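Local atomic coordinates of glucanase (Klebsiella pneumoniae, PDB entry 5GY3), a protein that probably hydrolyses internal beta-1,4-glucosidic linkages in cellulose and related beta-glucans, as a family 8 glycoside hydrolase. Residues 66-71 with 80-85. Sequence-based numbering, arbitrary orientation.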
ATOM      1  N   LEU A  66      13.286   5.080   9.547  1.00 11.32           N
ATOM      2  CA  LEU A  66      12.459   4.683   8.419  1.00 11.77           C
ATOM      3  C   LEU A  66      13.386   4.225   7.286  1.00  9.79           C
ATOM      4  O   LEU A  66      14.539   3.864   7.529  1.00 14.40           O
ATOM      5  CB  LEU A  66      11.519   5.830   8.046  1.00  9.48           C
ATOM      6  CG  LEU A  66      10.538   6.206   9.170  1.00 12.57           C
ATOM      7  CD1 LEU A  66       9.787   7.473   8.805  1.00 14.55           C
ATOM      8  CD2 LEU A  66       9.571   5.051   9.388  1.00 11.27           C
ATOM      9  N   PHE A  67      12.904   4.212   6.049  1.00  9.88           N
ATOM     10  CA  PHE A  67      13.667   3.638   4.950  1.00 11.79           C
ATOM     11  C   PHE A  67      13.632   4.563   3.743  1.00 11.70           C
ATOM     12  O   PHE A  67      12.561   5.042   3.359  1.00 14.78           O
ATOM     13  CB  PHE A  67      13.114   2.256   4.564  1.00 11.03           C
ATOM     14  CG  PHE A  67      13.094   1.283   5.706  1.00 11.43           C
ATOM     15  CD1 PHE A  67      12.001   1.211   6.553  1.00  9.43           C
ATOM     16  CD2 PHE A  67      14.179   0.461   5.951  1.00 13.61           C
ATOM     17  CE1 PHE A  67      11.994   0.321   7.628  1.00 12.99           C
ATOM     18  CE2 PHE A  67      14.175  -0.436   7.012  1.00 14.65           C
ATOM     19  CZ  PHE A  67      13.086  -0.497   7.854  1.00 13.71           C
ATOM     20  N   TYR A  68      14.797   4.794   3.129  1.00 14.12           N
ATOM     21  CA  TYR A  68      14.824   5.389   1.794  1.00 13.03           C
ATOM     22  C   TYR A  68      13.943   4.568   0.861  1.00 15.53           C
ATOM     23  O   TYR A  68      14.029   3.338   0.838  1.00 13.46           O
ATOM     24  CB  TYR A  68      16.261   5.433   1.266  1.00 16.82           C
ATOM     25  CG  TYR A  68      17.237   6.080   2.222  1.00 16.61           C
ATOM     26  CD1 TYR A  68      16.991   7.341   2.748  1.00 22.67           C
ATOM     27  CD2 TYR A  68      18.403   5.429   2.599  1.00 20.13           C
ATOM     28  CE1 TYR A  68      17.883   7.940   3.616  1.00 24.05           C
ATOM     29  CE2 TYR A  68      19.301   6.019   3.475  1.00 23.60           C
ATOM     30  CZ  TYR A  68      19.035   7.274   3.979  1.00 24.65           C
ATOM     31  OH  TYR A  68      19.924   7.868   4.852  1.00 28.01           O
ATOM     32  N   TRP A  69      13.080   5.243   0.097  1.00 12.23           N
ATOM     33  CA  TRP A  69      11.981   4.509  -0.520  1.00 15.04           C
ATOM     34  C   TRP A  69      12.361   3.804  -1.814  1.00 13.65           C
ATOM     35  O   TRP A  69      11.695   2.836  -2.173  1.00 13.50           O
ATOM     36  CB  TRP A  69      10.785   5.429  -0.787  1.00 13.03           C
ATOM     37  CG  TRP A  69      10.935   6.317  -1.998  1.00 16.22           C
ATOM     38  CD1 TRP A  69      11.663   7.468  -2.085  1.00 18.56           C
ATOM     39  CD2 TRP A  69      10.321   6.130  -3.287  1.00 14.28           C
ATOM     40  NE1 TRP A  69      11.543   8.013  -3.350  1.00 16.64           N
ATOM     41  CE2 TRP A  69      10.728   7.207  -4.104  1.00 20.00           C
ATOM     42  CE3 TRP A  69       9.470   5.154  -3.827  1.00 16.73           C
ATOM     43  CZ2 TRP A  69      10.315   7.333  -5.433  1.00 22.84           C
ATOM     44  CZ3 TRP A  69       9.061   5.282  -5.147  1.00 23.72           C
ATOM     45  CH2 TRP A  69       9.481   6.366  -5.931  1.00 23.86           C
ATOM     46  N   ARG A  70      13.402   4.244  -2.518  1.00 15.14           N
ATOM     47  CA  ARG A  70      13.674   3.754  -3.862  1.00 16.48           C
ATOM     48  C   ARG A  70      15.150   3.418  -4.036  1.00 17.11           C
ATOM     49  O   ARG A  70      16.027   4.134  -3.540  1.00 16.22           O
ATOM     50  CB  ARG A  70      13.252   4.799  -4.899  1.00 16.87           C
ATOM     51  CG  ARG A  70      13.296   4.335  -6.349  1.00 18.70           C
ATOM     52  CD  ARG A  70      12.651   5.414  -7.222  1.00 23.33           C
ATOM     53  NE  ARG A  70      12.811   5.187  -8.657  1.00 25.72           N
ATOM     54  CZ  ARG A  70      13.890   5.549  -9.345  1.00 27.82           C
ATOM     55  NH1 ARG A  70      14.910   6.127  -8.722  1.00 22.99           N
ATOM     56  NH2 ARG A  70      13.955   5.322 -10.652  1.00 25.96           N
ATOM     57  N   TYR A  71      15.416   2.334  -4.766  1.00 14.05           N
ATOM     58  CA  TYR A  71      16.769   1.873  -5.053  1.00 18.25           C
ATOM     59  C   TYR A  71      16.897   1.664  -6.555  1.00 15.71           C
ATOM     60  O   TYR A  71      16.211   0.806  -7.122  1.00 16.15           O
ATOM     61  CB  TYR A  71      17.070   0.572  -4.295  1.00 17.79           C
ATOM     62  CG  TYR A  71      18.472   0.031  -4.511  1.00 16.30           C
ATOM     63  CD1 TYR A  71      19.529   0.459  -3.724  1.00 17.20           C
ATOM     64  CD2 TYR A  71      18.726  -0.917  -5.496  1.00 20.33           C
ATOM     65  CE1 TYR A  71      20.804  -0.040  -3.907  1.00 19.42           C
ATOM     66  CE2 TYR A  71      20.005  -1.425  -5.686  1.00 22.21           C
ATOM     67  CZ  TYR A  71      21.035  -0.980  -4.888  1.00 19.79           C
ATOM     68  OH  TYR A  71      22.306  -1.477  -5.072  1.00 25.86           O
ATOM     69  N   ALA A  80      19.479   7.968  -4.455  1.00 27.09           N
ATOM     70  CA  ALA A  80      19.577   9.418  -4.595  1.00 31.55           C
ATOM     71  C   ALA A  80      18.518  10.134  -3.766  1.00 28.08           C
ATOM     72  O   ALA A  80      18.823  11.102  -3.060  1.00 32.84           O
ATOM     73  CB  ALA A  80      19.465   9.814  -6.068  1.00 28.81           C
ATOM     74  N   ASP A  81      17.261   9.684  -3.843  1.00 31.17           N
ATOM     75  CA  ASP A  81      16.179  10.301  -3.082  1.00 24.36           C
ATOM     76  C   ASP A  81      16.225   9.796  -1.645  1.00 26.06           C
ATOM     77  O   ASP A  81      16.025   8.602  -1.391  1.00 20.16           O
ATOM     78  CB  ASP A  81      14.821   9.994  -3.717  1.00 27.25           C
ATOM     79  CG  ASP A  81      13.674  10.764  -3.065  1.00 26.96           C
ATOM     80  OD1 ASP A  81      13.862  11.355  -1.978  1.00 29.05           O
ATOM     81  OD2 ASP A  81      12.561  10.774  -3.634  1.00 35.88           O
ATOM     82  N   LYS A  82      16.465  10.707  -0.706  1.00 23.49           N
ATOM     83  CA  LYS A  82      16.632  10.361   0.696  1.00 23.96           C
ATOM     84  C   LYS A  82      15.324  10.398   1.482  1.00 22.66           C
ATOM     85  O   LYS A  82      15.355  10.307   2.714  1.00 26.07           O
ATOM     86  CB  LYS A  82      17.655  11.301   1.337  1.00 26.02           C
ATOM     87  CG  LYS A  82      18.999  11.294   0.632  1.00 27.71           C
ATOM     88  CD  LYS A  82      19.657   9.925   0.738  1.00 26.72           C
ATOM     89  CE  LYS A  82      20.978   9.885  -0.024  1.00 32.49           C
ATOM     90  NZ  LYS A  82      21.560   8.511   0.003  1.00 29.66           N
ATOM     91  N   ASN A  83      14.184  10.502   0.808  1.00 19.85           N
ATOM     92  CA  ASN A  83      12.902  10.516   1.495  1.00 16.44           C
ATOM     93  C   ASN A  83      12.376   9.091   1.632  1.00 16.57           C
ATOM     94  O   ASN A  83      12.808   8.170   0.935  1.00 15.50           O
ATOM     95  CB  ASN A  83      11.889  11.384   0.745  1.00 21.37           C
ATOM     96  CG  ASN A  83      10.809  11.980   1.659  1.00 20.00           C
ATOM     97  OD1 ASN A  83      10.988  12.125   2.877  1.00 15.38           O
ATOM     98  ND2 ASN A  83       9.685  12.349   1.057  1.00 23.94           N
ATOM     99  N   ASN A  84      11.435   8.921   2.551  1.00 15.56           N
ATOM    100  CA  ASN A  84      10.764   7.649   2.755  1.00 13.50           C
ATOM    101  C   ASN A  84       9.425   7.666   2.031  1.00 14.78           C
ATOM    102  O   ASN A  84       8.969   8.699   1.531  1.00 14.41           O
ATOM    103  CB  ASN A  84      10.558   7.385   4.251  1.00 13.15           C
ATOM    104  CG  ASN A  84       9.538   8.327   4.870  1.00 12.72           C
ATOM    105  OD1 ASN A  84       9.757   9.542   4.926  1.00 14.82           O
ATOM    106  ND2 ASN A  84       8.411   7.775   5.331  1.00 10.68           N
ATOM    107  N   ALA A  85       8.794   6.500   1.975  1.00  7.86           N
ATOM    108  CA  ALA A  85       7.421   6.378   1.506  1.00 11.45           C
ATOM    109  C   ALA A  85       6.669   5.653   2.612  1.00 11.75           C
ATOM    110  O   ALA A  85       6.966   4.490   2.907  1.00 11.40           O
ATOM    111  CB  ALA A  85       7.330   5.628   0.174  1.00 12.00           C
TER
HETATM  112  O   HOH W   1      10.167   4.095   2.645  1.00 12.66           O
HETATM  113  O   HOH W   2      22.445   7.930   2.786  1.00 33.23           O
HETATM  114  O   HOH W   3      15.392   6.593  -3.004  1.00 32.98           O
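Trp69 holds CG between its backbone N and carbonyl carbon (chi1 78°), and Asp81 extends its carboxylate anti to its own N (chi1 -173°), which brings indole NE1 to Asp81 OD2 at 3.0 Å. The acceptor lies near the indole plane, yet the N-H reaches OD2 from above the carboxylate, the two planes standing 86° apart. Asp81 OD1 accepts a hydrogen bond from the backbone N of Asn83 at 2.9 Å, forming an Asx turn, so both carboxylate oxygens are engaged. Beside it, Trp69 N donates to Asn83 O (3.1 Å), which also lies at the indole edge, 3.3 Å from Trp69 CD1. Both segments belong to the connection between helices 45-59 and 86-103 of the (alpha/alpha)6 barrel of family 8 glycoside hydrolases: 66-71 ends in short strand 70-71, paired antiparallel with 27-28, and the chain returns through 80-85 to Ala85, the N-cap residue of helix 86-103, close to the predicted nucleophile Asp87. Ala85 CB packs on Trp69 CB at 3.6 Å. Farther out, Lys82 lays CD over one face of the Tyr68 ring and sets NZ 5.0 Å from its centroid, a cation-pi contact; NZ also hydrogen-bonds to Ile79 O. Leu66 CD1 meets Asn84 ND2 (3.7 Å); that nitrogen donates to Asp89, and Asn84 OD1 accepts from Val137 N. One water joins Phe67 O to Ala85 N, another Arg70 O to Asp81 O.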